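Long-range contacts in glucan-binding protein C, GbpC (Streptococcus mutans UA159, PDB 5UQZ), which binds glucan and probably mediates both sucrose-dependent and sucrose-independent adherence of this streptococcus, the chain being the glucan-binding region of a longer, wall-anchored surface protein: residues A[179-184]-A[326-331]; A[122-127]-A[170-175]; A[197-202]-A[312-317]; A[134-139]-A[154-159]. One frame throughout, in Å; residues are numbered along the deposited sequence.

Interaction 1 of 4, residues A[179-184]-A[326-331]; sequences TIFIGA and TIWFAT
Ile-180 and Ile-182 pair with Phe-329 and Ile-327 through four backbone hydrogen bonds, an antiparallel ladder joining the last two strands of a four-stranded sheet. The straightest, Ile-180 N to Phe-329 O (3.2 Å), has an N-H...O angle of 177°. Beyond the strand ends, Thr-331 N donates to Thr-179 OG1 (3.1 Å), and a water that donates to Thr-331 O (2.8 Å) accepts from the same OG1, so this buried hydroxyl has two partners in the contact. Apolar contacts fall on both faces. On one, the Phe-181 ring lies against the root of Trp-328, CD1 to CB 3.5 Å, the two side chains crossing at nearly a right angle and the phenyl plane inclined by 33° to the five-membered ring of Trp-328; Trp-328 NE1 is held by Lys-178 O. On the other, the CG2 branches of Ile-182 and Ile-327 meet at 3.6 Å. The Ile-327 side chain also lies about 4 Å from the calcium ion bound by Ser-224, Asn-226 and Glu-237. The chemistry implies a seam set in register by the backbone, backed by buried aliphatic side chains on one face and partly exposed aromatic ones on the other, and closed by a hydrated threonine.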
loop_
_atom_site.group_PDB
_atom_site.type_symbol
_atom_site.label_atom_id
_atom_site.label_comp_id
_atom_site.label_asym_id
_atom_site.label_seq_id
_atom_site.Cartn_x
_atom_site.Cartn_y
_atom_site.Cartn_z
ATOM N N THR A 179 3.041 -1.230 -9.849
ATOM C CA THR A 179 2.537 0.084 -10.246
ATOM C C THR A 179 3.580 1.184 -10.069
ATOM O O THR A 179 4.563 1.155 -10.799
ATOM C CB THR A 179 1.166 0.380 -9.614
ATOM O OG1 THR A 179 0.357 -0.812 -9.532
ATOM C CG2 THR A 179 0.417 1.422 -10.413
ATOM N N ILE A 180 3.390 2.151 -9.164
ATOM C CA ILE A 180 4.245 3.333 -9.157
ATOM C C ILE A 180 4.509 3.788 -7.728
ATOM O O ILE A 180 3.629 3.740 -6.851
ATOM C CB ILE A 180 3.486 4.375 -9.974
ATOM C CG1 ILE A 180 4.184 5.628 -10.244
ATOM C CG2 ILE A 180 2.196 4.828 -9.349
ATOM C CD1 ILE A 180 3.171 6.593 -11.013
ATOM N N PHE A 181 5.719 4.312 -7.530
ATOM C CA PHE A 181 6.088 5.011 -6.301
ATOM C C PHE A 181 6.328 6.456 -6.709
ATOM O O PHE A 181 7.144 6.708 -7.597
ATOM C CB PHE A 181 7.328 4.364 -5.668
ATOM C CG PHE A 181 7.502 4.659 -4.229
ATOM C CD1 PHE A 181 7.752 3.629 -3.351
ATOM C CD2 PHE A 181 7.512 5.959 -3.759
ATOM C CE1 PHE A 181 7.952 3.871 -1.993
ATOM C CE2 PHE A 181 7.723 6.211 -2.367
ATOM C CZ PHE A 181 7.895 5.172 -1.516
ATOM N N ILE A 182 5.559 7.391 -6.165
ATOM C CA ILE A 182 5.597 8.798 -6.592
ATOM C C ILE A 182 5.748 9.707 -5.385
ATOM O O ILE A 182 5.240 9.412 -4.288
ATOM C CB ILE A 182 4.354 9.109 -7.456
ATOM C CG1 ILE A 182 4.391 10.507 -8.029
ATOM C CG2 ILE A 182 3.042 8.890 -6.704
ATOM C CD1 ILE A 182 3.361 10.768 -9.126
ATOM N N GLY A 183 6.461 10.820 -5.573
ATOM C CA GLY A 183 6.577 11.765 -4.478
ATOM C C GLY A 183 7.099 13.106 -4.951
ATOM O O GLY A 183 7.580 13.253 -6.074
ATOM N N ALA A 184 7.037 14.085 -4.043
ATOM C CA ALA A 184 7.524 15.434 -4.323
ATOM C C ALA A 184 7.721 16.145 -3.005
ATOM O O ALA A 184 7.162 15.764 -1.987
ATOM C CB ALA A 184 6.508 16.193 -5.157
ATOM N N THR A 326 4.879 11.306 -0.266
ATOM C CA THR A 326 5.125 10.098 -1.062
ATOM C C THR A 326 3.959 9.148 -0.946
ATOM O O THR A 326 3.250 9.136 0.062
ATOM C CB THR A 326 6.396 9.375 -0.579
ATOM O OG1 THR A 326 6.253 9.004 0.793
ATOM C CG2 THR A 326 7.627 10.262 -0.718
ATOM N N ILE A 327 3.839 8.270 -1.937
ATOM C CA ILE A 327 2.941 7.126 -1.874
ATOM C C ILE A 327 3.467 6.057 -2.807
ATOM O O ILE A 327 3.854 6.349 -3.958
ATOM C CB ILE A 327 1.479 7.506 -2.217
ATOM C CG1 ILE A 327 0.540 6.309 -1.960
ATOM C CG2 ILE A 327 1.326 8.044 -3.615
ATOM C CD1 ILE A 327 -0.987 6.662 -2.177
ATOM N N TRP A 328 3.435 4.801 -2.348
ATOM C CA TRP A 328 3.637 3.654 -3.221
ATOM C C TRP A 328 2.237 3.145 -3.503
ATOM O O TRP A 328 1.613 2.509 -2.641
ATOM C CB TRP A 328 4.474 2.576 -2.564
ATOM C CG TRP A 328 4.744 1.403 -3.456
ATOM C CD1 TRP A 328 4.230 1.143 -4.734
ATOM C CD2 TRP A 328 5.651 0.353 -3.189
ATOM N NE1 TRP A 328 4.708 -0.041 -5.201
ATOM C CE2 TRP A 328 5.599 -0.538 -4.288
ATOM C CE3 TRP A 328 6.476 0.055 -2.098
ATOM C CZ2 TRP A 328 6.368 -1.699 -4.344
ATOM C CZ3 TRP A 328 7.238 -1.088 -2.156
ATOM C CH2 TRP A 328 7.176 -1.954 -3.278
ATOM N N PHE A 329 1.694 3.495 -4.673
ATOM C CA PHE A 329 0.347 3.060 -5.009
ATOM C C PHE A 329 0.468 1.865 -5.919
ATOM O O PHE A 329 1.016 1.980 -7.018
ATOM C CB PHE A 329 -0.428 4.174 -5.734
ATOM C CG PHE A 329 -1.817 3.753 -6.058
ATOM C CD1 PHE A 329 -2.812 3.833 -5.102
ATOM C CD2 PHE A 329 -2.117 3.197 -7.294
ATOM C CE1 PHE A 329 -4.100 3.353 -5.386
ATOM C CE2 PHE A 329 -3.395 2.741 -7.565
ATOM C CZ PHE A 329 -4.387 2.820 -6.617
ATOM N N ALA A 330 -0.097 0.750 -5.495
ATOM C CA ALA A 330 -0.133 -0.442 -6.306
ATOM C C ALA A 330 -1.570 -0.916 -6.393
ATOM O O ALA A 330 -2.356 -0.742 -5.447
ATOM C CB ALA A 330 0.775 -1.554 -5.788
ATOM N N THR A 331 -1.932 -1.479 -7.530
ATOM C CA THR A 331 -3.213 -2.188 -7.591
ATOM C C THR A 331 -3.011 -3.445 -8.417
ATOM O O THR A 331 -2.290 -3.457 -9.411
ATOM C CB THR A 331 -4.353 -1.266 -8.160
ATOM O OG1 THR A 331 -5.584 -2.021 -8.167
ATOM C CG2 THR A 331 -4.050 -0.840 -9.583
HETATM O O HOH W 1 -1.269 -1.978 -11.593
#

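Interaction 2 of 4, residues A[122-127]-A[170-175]; sequences TWFKMK and VNLFHD
With CG anti to the backbone N (chi1 -172°), Asn-171 reaches over Trp-123, whose own CG lies beside its backbone N (chi1 -75°), which brings the indole toward Asn-171. The carboxamide therefore lies flat on the indole, the two planes 12° apart. Asn-171 CB sits almost centrally above the six-membered ring, 3.6 Å from its centroid, a CH-pi contact, while Asn-171 ND2 lies 3.4 Å from Trp-123 CZ2. Asn-171 OD1 is above the ring face near NE1, but the angle is too poor for a hydrogen bond, so the amide is stacked rather than bonded to the indole.

On the other face, the Phe-124 ring lies alongside Val-170 and across Leu-172. Phe-124 CE1 is 3.8 Å from Val-170 CB, and CE2 is 3.7 Å from Leu-172 CB. Met-126 adds its sulfur, SD to Val-170 CG2 3.7 Å. This apolar face packs on Ile-132, Val-134 and Ile-76.

Four backbone hydrogen bonds tie Thr-122 to Leu-172 and Phe-124 to Val-170; Leu-172 N to Thr-122 O and Val-170 N to Phe-124 O are the shortest, both 2.8 Å. Such a strand pair, with one face turned to the strands of a second sheet, is typical of a beta-sandwich, here part of the supersandwich of GbpC.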
loop_
_atom_site.group_PDB
_atom_site.type_symbol
_atom_site.label_atom_id
_atom_site.label_comp_id
_atom_site.label_asym_id
_atom_site.label_seq_id
_atom_site.Cartn_x
_atom_site.Cartn_y
_atom_site.Cartn_z
ATOM N N THR A 122 12.203 2.108 -13.921
ATOM C CA THR A 122 12.574 3.340 -14.620
ATOM C C THR A 122 12.189 4.548 -13.786
ATOM O O THR A 122 11.135 4.563 -13.168
ATOM C CB THR A 122 11.802 3.331 -15.963
ATOM O OG1 THR A 122 12.248 2.190 -16.733
ATOM C CG2 THR A 122 12.035 4.573 -16.799
ATOM N N TRP A 123 12.991 5.591 -13.783
ATOM C CA TRP A 123 12.736 6.800 -12.994
ATOM C C TRP A 123 12.539 7.986 -13.926
ATOM O O TRP A 123 13.316 8.158 -14.882
ATOM C CB TRP A 123 13.946 7.088 -12.101
ATOM C CG TRP A 123 14.108 6.226 -10.903
ATOM C CD1 TRP A 123 14.708 4.975 -10.853
ATOM C CD2 TRP A 123 13.750 6.545 -9.555
ATOM N NE1 TRP A 123 14.730 4.517 -9.551
ATOM C CE2 TRP A 123 14.154 5.461 -8.737
ATOM C CE3 TRP A 123 13.128 7.642 -8.966
ATOM C CZ2 TRP A 123 13.960 5.469 -7.368
ATOM C CZ3 TRP A 123 12.925 7.648 -7.617
ATOM C CH2 TRP A 123 13.330 6.565 -6.829
ATOM N N PHE A 124 11.568 8.832 -13.599
ATOM C CA PHE A 124 11.316 10.015 -14.404
ATOM C C PHE A 124 10.509 11.009 -13.592
ATOM O O PHE A 124 9.922 10.664 -12.565
ATOM C CB PHE A 124 10.594 9.702 -15.737
ATOM C CG PHE A 124 9.371 8.840 -15.600
ATOM C CD1 PHE A 124 8.142 9.380 -15.258
ATOM C CD2 PHE A 124 9.467 7.475 -15.831
ATOM C CE1 PHE A 124 7.004 8.540 -15.166
ATOM C CE2 PHE A 124 8.355 6.659 -15.733
ATOM C CZ PHE A 124 7.129 7.215 -15.402
ATOM N N LYS A 125 10.481 12.250 -14.066
ATOM C CA LYS A 125 9.610 13.268 -13.506
ATOM C C LYS A 125 8.361 13.348 -14.366
ATOM O O LYS A 125 8.451 13.415 -15.587
ATOM C CB LYS A 125 10.362 14.605 -13.571
ATOM C CG LYS A 125 9.758 15.777 -12.872
ATOM C CD LYS A 125 10.295 17.115 -13.398
ATOM C CE LYS A 125 11.771 17.192 -13.261
ATOM N NZ LYS A 125 12.254 18.605 -13.479
ATOM N N MET A 126 7.209 13.309 -13.726
ATOM C CA MET A 126 5.965 13.591 -14.425
ATOM C C MET A 126 5.636 15.069 -14.327
ATOM O O MET A 126 6.055 15.763 -13.393
ATOM C CB MET A 126 4.813 12.797 -13.809
ATOM C CG MET A 126 4.857 11.304 -14.130
ATOM S SD MET A 126 3.500 10.367 -13.451
ATOM C CE MET A 126 2.221 10.684 -14.646
ATOM N N LYS A 127 4.907 15.562 -15.334
ATOM C CA LYS A 127 4.511 16.957 -15.439
ATOM C C LYS A 127 2.987 17.019 -15.397
ATOM O O LYS A 127 2.300 16.245 -16.095
ATOM C CB LYS A 127 5.043 17.473 -16.793
ATOM C CG LYS A 127 4.618 18.901 -17.088
ATOM C CD LYS A 127 5.351 19.437 -18.319
ATOM C CE LYS A 127 4.832 20.819 -18.678
ATOM N NZ LYS A 127 5.475 21.353 -19.903
ATOM N N VAL A 170 8.965 9.897 -10.045
ATOM C CA VAL A 170 8.325 8.591 -10.157
ATOM C C VAL A 170 9.375 7.514 -10.306
ATOM O O VAL A 170 10.289 7.631 -11.143
ATOM C CB VAL A 170 7.364 8.530 -11.363
ATOM C CG1 VAL A 170 6.826 7.113 -11.569
ATOM C CG2 VAL A 170 6.223 9.505 -11.134
ATOM N N ASN A 171 9.232 6.442 -9.536
ATOM C CA ASN A 171 9.892 5.165 -9.782
ATOM C C ASN A 171 8.801 4.249 -10.331
ATOM O O ASN A 171 7.834 3.924 -9.617
ATOM C CB ASN A 171 10.442 4.649 -8.459
ATOM C CG ASN A 171 11.309 3.421 -8.608
ATOM O OD1 ASN A 171 11.676 2.983 -9.715
ATOM N ND2 ASN A 171 11.685 2.880 -7.466
ATOM N N LEU A 172 8.895 3.942 -11.624
ATOM C CA LEU A 172 7.930 3.118 -12.312
ATOM C C LEU A 172 8.472 1.699 -12.372
ATOM O O LEU A 172 9.488 1.422 -13.032
ATOM C CB LEU A 172 7.724 3.650 -13.728
ATOM C CG LEU A 172 6.754 2.858 -14.599
ATOM C CD1 LEU A 172 5.347 3.091 -14.181
ATOM C CD2 LEU A 172 6.900 3.290 -16.095
ATOM N N PHE A 173 7.793 0.765 -11.716
ATOM C CA PHE A 173 8.310 -0.619 -11.673
ATOM C C PHE A 173 8.074 -1.327 -12.988
ATOM O O PHE A 173 7.027 -1.168 -13.634
ATOM C CB PHE A 173 7.583 -1.336 -10.528
ATOM C CG PHE A 173 7.915 -0.703 -9.179
ATOM C CD1 PHE A 173 9.227 -0.787 -8.666
ATOM C CD2 PHE A 173 6.978 0.090 -8.515
ATOM C CE1 PHE A 173 9.536 -0.172 -7.469
ATOM C CE2 PHE A 173 7.308 0.710 -7.325
ATOM C CZ PHE A 173 8.591 0.577 -6.806
ATOM N N HIS A 174 9.036 -2.166 -13.391
ATOM C CA HIS A 174 8.820 -2.899 -14.639
ATOM C C HIS A 174 7.723 -3.947 -14.478
ATOM O O HIS A 174 7.108 -4.327 -15.474
ATOM C CB HIS A 174 10.114 -3.484 -15.194
ATOM C CG HIS A 174 10.679 -4.601 -14.391
ATOM N ND1 HIS A 174 10.355 -5.911 -14.655
ATOM C CD2 HIS A 174 11.515 -4.612 -13.334
ATOM C CE1 HIS A 174 10.987 -6.686 -13.785
ATOM N NE2 HIS A 174 11.720 -5.922 -12.998
ATOM N N ASP A 175 7.473 -4.407 -13.239
ATOM C CA ASP A 175 6.359 -5.304 -12.952
ATOM C C ASP A 175 5.107 -4.455 -12.713
ATOM O O ASP A 175 5.028 -3.744 -11.697
ATOM C CB ASP A 175 6.702 -6.157 -11.727
ATOM C CG ASP A 175 5.573 -7.122 -11.330
ATOM O OD1 ASP A 175 4.426 -6.942 -11.762
ATOM O OD2 ASP A 175 5.833 -8.041 -10.534
#

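Interaction 3 of 4, residues A[197-202]-A[312-317]; sequences VTMQII and FTFTVG
This is an antiparallel strand pairing within the larger sheet of the supersandwich, with aromatic packing on its buried face and a threonine pair on the other. Four backbone hydrogen bonds link Val-197 with Phe-314 and Met-199 with Phe-312; the shortest is Met-199 N to Phe-312 O, 2.8 Å. Between them Thr-198 and Thr-313 form a non-hydrogen-bonded pair whose hydroxyls meet instead, OG1 to OG1 2.8 Å. Thr-198 OG1 also bonds Asn-159 ND2 of a third strand.

On the inner face, Val-197 lies beside Phe-314 with CB over the ring, 3.8 Å from its centroid, a CH-pi contact. Met-199 CG rests over the face of Phe-312, 3.3 Å from CE2. With that CG between the backbone N and the carbonyl carbon (chi1 39°), Met-199 brings SD to the edge of Phe-314, 3.9 Å from its CE2, and obliquely to Phe-312, 4.8 Å from the ring centroid, both Met-aromatic contacts. Ile-201 CD1 closes the rim of Phe-312.

Strand 194-204 is flanked on its far side by strand 151-160, and strand 312-319 by 233-240. Across the sandwich, Phe-314 stacks on Phe-329 and touches Ile-327 of strand 325-329, and Met-199 also packs on Phe-329.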
loop_
_atom_site.group_PDB
_atom_site.type_symbol
_atom_site.label_atom_id
_atom_site.label_comp_id
_atom_site.label_asym_id
_atom_site.label_seq_id
_atom_site.Cartn_x
_atom_site.Cartn_y
_atom_site.Cartn_z
ATOM N N VAL A 197 -3.067 11.409 -9.163
ATOM C CA VAL A 197 -2.716 10.693 -10.405
ATOM C C VAL A 197 -3.968 9.949 -10.878
ATOM O O VAL A 197 -4.509 9.114 -10.145
ATOM C CB VAL A 197 -1.559 9.689 -10.173
ATOM C CG1 VAL A 197 -1.272 8.886 -11.459
ATOM C CG2 VAL A 197 -0.291 10.403 -9.742
ATOM N N THR A 198 -4.379 10.212 -12.116
ATOM C CA THR A 198 -5.424 9.429 -12.744
ATOM C C THR A 198 -4.774 8.316 -13.563
ATOM O O THR A 198 -3.802 8.542 -14.294
ATOM C CB THR A 198 -6.288 10.321 -13.654
ATOM O OG1 THR A 198 -6.933 11.313 -12.861
ATOM C CG2 THR A 198 -7.346 9.518 -14.407
ATOM N N MET A 199 -5.329 7.117 -13.424
ATOM C CA MET A 199 -4.803 5.952 -14.110
ATOM C C MET A 199 -5.926 5.210 -14.804
ATOM O O MET A 199 -7.084 5.230 -14.370
ATOM C CB MET A 199 -4.017 5.057 -13.220
ATOM C CG MET A 199 -4.326 4.757 -11.912
ATOM S SD MET A 199 -2.822 3.967 -11.057
ATOM C CE MET A 199 -2.694 2.446 -11.982
ATOM N N GLN A 200 -5.526 4.466 -15.845
ATOM C CA GLN A 200 -6.447 3.540 -16.489
ATOM C C GLN A 200 -5.649 2.336 -16.942
ATOM O O GLN A 200 -4.592 2.496 -17.576
ATOM C CB GLN A 200 -7.180 4.184 -17.672
ATOM C CG GLN A 200 -8.208 3.257 -18.241
ATOM C CD GLN A 200 -9.044 3.890 -19.375
ATOM O OE1 GLN A 200 -8.675 4.926 -19.932
ATOM N NE2 GLN A 200 -10.144 3.244 -19.715
ATOM N N ILE A 201 -6.145 1.131 -16.641
ATOM C CA ILE A 201 -5.470 -0.133 -16.966
ATOM C C ILE A 201 -6.265 -0.865 -18.026
ATOM O O ILE A 201 -7.491 -1.008 -17.909
ATOM C CB ILE A 201 -5.390 -1.002 -15.699
ATOM C CG1 ILE A 201 -4.631 -0.291 -14.572
ATOM C CG2 ILE A 201 -4.720 -2.350 -16.055
ATOM C CD1 ILE A 201 -4.774 -0.997 -13.202
ATOM N N ILE A 202 -5.567 -1.352 -19.055
ATOM C CA ILE A 202 -6.191 -2.170 -20.088
ATOM C C ILE A 202 -5.398 -3.478 -20.163
ATOM O O ILE A 202 -4.163 -3.464 -20.255
ATOM C CB ILE A 202 -6.176 -1.463 -21.460
ATOM C CG1 ILE A 202 -6.994 -0.161 -21.417
ATOM C CG2 ILE A 202 -6.754 -2.392 -22.521
ATOM C CD1 ILE A 202 -6.891 0.635 -22.669
ATOM N N PHE A 312 -9.519 5.837 -12.806
ATOM C CA PHE A 312 -9.667 6.120 -11.391
ATOM C C PHE A 312 -8.490 6.982 -10.975
ATOM O O PHE A 312 -7.500 7.071 -11.685
ATOM C CB PHE A 312 -9.767 4.811 -10.573
ATOM C CG PHE A 312 -8.618 3.900 -10.738
ATOM C CD1 PHE A 312 -8.591 3.000 -11.820
ATOM C CD2 PHE A 312 -7.542 3.918 -9.851
ATOM C CE1 PHE A 312 -7.506 2.132 -12.019
ATOM C CE2 PHE A 312 -6.474 3.035 -10.048
ATOM C CZ PHE A 312 -6.459 2.158 -11.134
ATOM N N THR A 313 -8.602 7.625 -9.811
ATOM C CA THR A 313 -7.588 8.603 -9.408
ATOM C C THR A 313 -7.184 8.380 -7.965
ATOM O O THR A 313 -8.044 8.317 -7.084
ATOM C CB THR A 313 -8.162 10.017 -9.555
ATOM O OG1 THR A 313 -8.550 10.218 -10.916
ATOM C CG2 THR A 313 -7.141 11.086 -9.154
ATOM N N PHE A 314 -5.889 8.294 -7.691
ATOM C CA PHE A 314 -5.433 8.248 -6.310
ATOM C C PHE A 314 -4.823 9.583 -5.933
ATOM O O PHE A 314 -4.280 10.305 -6.793
ATOM C CB PHE A 314 -4.468 7.095 -6.049
ATOM C CG PHE A 314 -3.102 7.187 -6.721
ATOM C CD1 PHE A 314 -2.076 7.923 -6.103
ATOM C CD2 PHE A 314 -2.836 6.492 -7.876
ATOM C CE1 PHE A 314 -0.816 7.980 -6.676
ATOM C CE2 PHE A 314 -1.547 6.552 -8.448
ATOM C CZ PHE A 314 -0.533 7.284 -7.844
ATOM N N THR A 315 -4.945 9.928 -4.650
ATOM C CA THR A 315 -4.356 11.160 -4.161
ATOM C C THR A 315 -3.684 10.943 -2.820
ATOM O O THR A 315 -4.059 10.055 -2.041
ATOM C CB THR A 315 -5.357 12.351 -4.040
ATOM O OG1 THR A 315 -6.254 12.115 -2.962
ATOM C CG2 THR A 315 -6.183 12.532 -5.306
ATOM N N VAL A 316 -2.713 11.793 -2.532
ATOM C CA VAL A 316 -2.061 11.823 -1.231
ATOM C C VAL A 316 -1.732 13.265 -0.910
ATOM O O VAL A 316 -1.200 14.001 -1.761
ATOM C CB VAL A 316 -0.817 10.894 -1.169
ATOM C CG1 VAL A 316 0.200 11.215 -2.273
ATOM C CG2 VAL A 316 -0.189 10.933 0.199
ATOM N N GLY A 317 -2.040 13.687 0.312
ATOM C CA GLY A 317 -1.755 15.060 0.711
ATOM C C GLY A 317 -1.944 15.204 2.202
ATOM O O GLY A 317 -2.329 14.268 2.895
#

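Interaction 4 of 4, residues A[134-139]-A[154-159]; sequences VTYDNI and INYTLN
Tyr-136 and Tyr-156 approach from opposite directions along the sheet and join at their hydroxyls: Tyr-156 OH donates to Tyr-136 OH across 2.9 Å. Each hydroxyl oxygen lies at the edge of the other ring, near its plane, so the rings are not stacked. In both residues CG is opposite the carbonyl carbon and beside the backbone N (chi1 -56° in each), consistent with the two rings being directed toward each other from antiparallel strands.

The strands are neighbours in the larger sheet of the sandwich, and the tyrosine face looks inward to Leu-172 of the opposing sheet. Val-134 and Ile-154 form a hydrogen-bonded pair, with Val-134 N to Ile-154 O and Ile-154 N to Val-134 O both 2.8 Å.

Val-134 and Ile-154 also pack against the tyrosines. Val-134 sends CG2 to the rim of Tyr-156, 3.7 Å from CE1, and it lies near the ring plane. Ile-154 meets Tyr-136 obliquely, CG1 to CE1 3.7 Å, with its CD1 at the same distance from that CE1. Each ring also has a face covered from its own strand, Tyr-136 by Val-134 CG1 and Tyr-156 by Ile-154 CG2. On the opposite face of the sheet, Asn-155 OD1 accepts from Ser-133 OG.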
loop_
_atom_site.group_PDB
_atom_site.type_symbol
_atom_site.label_atom_id
_atom_site.label_comp_id
_atom_site.label_asym_id
_atom_site.label_seq_id
_atom_site.Cartn_x
_atom_site.Cartn_y
_atom_site.Cartn_z
ATOM N N VAL A 134 2.108 3.544 -20.622
ATOM C CA VAL A 134 3.127 2.527 -20.382
ATOM C C VAL A 134 2.583 1.185 -20.817
ATOM O O VAL A 134 1.517 0.752 -20.355
ATOM C CB VAL A 134 3.515 2.472 -18.897
ATOM C CG1 VAL A 134 4.622 1.450 -18.665
ATOM C CG2 VAL A 134 3.925 3.860 -18.387
ATOM N N THR A 135 3.294 0.518 -21.729
ATOM C CA THR A 135 2.904 -0.820 -22.187
ATOM C C THR A 135 3.853 -1.823 -21.592
ATOM O O THR A 135 5.073 -1.693 -21.738
ATOM C CB THR A 135 2.939 -0.877 -23.719
ATOM O OG1 THR A 135 1.994 0.113 -24.235
ATOM C CG2 THR A 135 2.527 -2.226 -24.225
ATOM N N TYR A 136 3.277 -2.836 -20.938
ATOM C CA TYR A 136 4.050 -3.873 -20.270
ATOM C C TYR A 136 3.824 -5.179 -21.012
ATOM O O TYR A 136 2.666 -5.592 -21.260
ATOM C CB TYR A 136 3.558 -4.067 -18.837
ATOM C CG TYR A 136 3.543 -2.834 -17.946
ATOM C CD1 TYR A 136 2.501 -1.913 -18.003
ATOM C CD2 TYR A 136 4.587 -2.600 -17.010
ATOM C CE1 TYR A 136 2.445 -0.823 -17.152
ATOM C CE2 TYR A 136 4.512 -1.534 -16.137
ATOM C CZ TYR A 136 3.439 -0.652 -16.201
ATOM O OH TYR A 136 3.320 0.387 -15.326
ATOM N N ASP A 137 4.897 -5.849 -21.380
ATOM C CA ASP A 137 4.730 -7.163 -21.975
ATOM C C ASP A 137 5.732 -8.131 -21.386
ATOM O O ASP A 137 6.418 -7.806 -20.426
ATOM C CB ASP A 137 4.513 -7.172 -23.474
ATOM C CG ASP A 137 5.669 -6.626 -24.188
ATOM O OD1 ASP A 137 6.663 -6.316 -23.576
ATOM O OD2 ASP A 137 5.630 -6.552 -25.417
ATOM N N ASN A 138 5.775 -9.354 -21.930
ATOM C CA ASN A 138 6.341 -10.517 -21.229
ATOM C C ASN A 138 5.567 -10.790 -19.931
ATOM O O ASN A 138 6.105 -10.753 -18.821
ATOM C CB ASN A 138 7.858 -10.425 -20.986
ATOM C CG ASN A 138 8.479 -11.794 -20.897
ATOM O OD1 ASN A 138 7.820 -12.799 -21.050
ATOM N ND2 ASN A 138 9.786 -11.842 -20.852
ATOM N N ILE A 139 4.262 -11.057 -20.122
ATOM C CA ILE A 139 3.300 -11.329 -19.036
ATOM C C ILE A 139 3.108 -12.834 -19.038
ATOM O O ILE A 139 2.684 -13.429 -20.050
ATOM C CB ILE A 139 1.974 -10.609 -19.298
ATOM C CG1 ILE A 139 2.177 -9.110 -19.582
ATOM C CG2 ILE A 139 1.044 -10.830 -18.116
ATOM C CD1 ILE A 139 2.948 -8.349 -18.548
ATOM N N ILE A 154 -1.028 0.778 -19.120
ATOM C CA ILE A 154 -1.479 1.661 -18.052
ATOM C C ILE A 154 -1.159 3.076 -18.455
ATOM O O ILE A 154 0.007 3.411 -18.728
ATOM C CB ILE A 154 -0.863 1.300 -16.677
ATOM C CG1 ILE A 154 -1.066 -0.184 -16.379
ATOM C CG2 ILE A 154 -1.513 2.206 -15.602
ATOM C CD1 ILE A 154 -0.538 -0.628 -15.011
ATOM N N ASN A 155 -2.192 3.935 -18.474
ATOM C CA ASN A 155 -2.000 5.356 -18.664
ATOM C C ASN A 155 -2.004 6.030 -17.310
ATOM O O ASN A 155 -2.785 5.663 -16.431
ATOM C CB ASN A 155 -3.161 5.914 -19.512
ATOM C CG ASN A 155 -3.124 5.406 -20.924
ATOM O OD1 ASN A 155 -2.090 4.932 -21.407
ATOM N ND2 ASN A 155 -4.262 5.409 -21.584
ATOM N N TYR A 156 -1.117 7.017 -17.150
ATOM C CA TYR A 156 -1.004 7.780 -15.912
ATOM C C TYR A 156 -0.984 9.261 -16.258
ATOM O O TYR A 156 -0.276 9.684 -17.189
ATOM C CB TYR A 156 0.338 7.487 -15.185
ATOM C CG TYR A 156 0.600 6.040 -14.883
ATOM C CD1 TYR A 156 1.258 5.204 -15.781
ATOM C CD2 TYR A 156 0.311 5.539 -13.631
ATOM C CE1 TYR A 156 1.614 3.889 -15.455
ATOM C CE2 TYR A 156 0.649 4.211 -13.281
ATOM C CZ TYR A 156 1.320 3.405 -14.182
ATOM O OH TYR A 156 1.625 2.121 -13.821
ATOM N N THR A 157 -1.701 10.056 -15.461
ATOM C CA THR A 157 -1.688 11.522 -15.625
ATOM C C THR A 157 -1.567 12.155 -14.241
ATOM O O THR A 157 -2.413 11.913 -13.368
ATOM C CB THR A 157 -2.975 12.041 -16.276
ATOM O OG1 THR A 157 -3.153 11.354 -17.515
ATOM C CG2 THR A 157 -2.873 13.539 -16.548
ATOM N N LEU A 158 -0.549 12.994 -14.077
ATOM C CA LEU A 158 -0.406 13.750 -12.828
ATOM C C LEU A 158 -1.332 14.967 -12.897
ATOM O O LEU A 158 -1.207 15.779 -13.822
ATOM C CB LEU A 158 1.048 14.197 -12.698
ATOM C CG LEU A 158 1.384 14.954 -11.397
ATOM C CD1 LEU A 158 1.304 14.059 -10.160
ATOM C CD2 LEU A 158 2.781 15.569 -11.497
ATOM N N ASN A 159 -2.292 15.071 -11.979
ATOM C CA ASN A 159 -3.253 16.175 -12.025
ATOM C C ASN A 159 -2.808 17.351 -11.169
ATOM O O ASN A 159 -3.235 18.484 -11.397
ATOM C CB ASN A 159 -4.625 15.724 -11.502
ATOM C CG ASN A 159 -5.148 14.555 -12.298
ATOM O OD1 ASN A 159 -5.187 14.614 -13.550
ATOM N ND2 ASN A 159 -5.503 13.486 -11.607
#

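Overall arrangement
Interactions 1 and 2 belong to the four-stranded sheet, interactions 3 and 4 to the larger one, and their facing sides form the core between the two. Strands 167-172 and 180-184 are neighbours, as are 151-160 and 194-204, so each pair of contacts is continuous through backbone bonds. Met-199 of interaction 3 and Tyr-156 of interaction 4 both touch Thr-179 of interaction 1, and Leu-172 of interaction 2 meets Tyr-136. All four contacts are largely buried. The faces turned away from the opposing sheet differ: aromatic in interaction 1, an amide on indole in interaction 2, paired hydroxyls in interaction 3. Interaction 4 instead places its hydroxyl pair inside, and interaction 1 lies nearest the calcium.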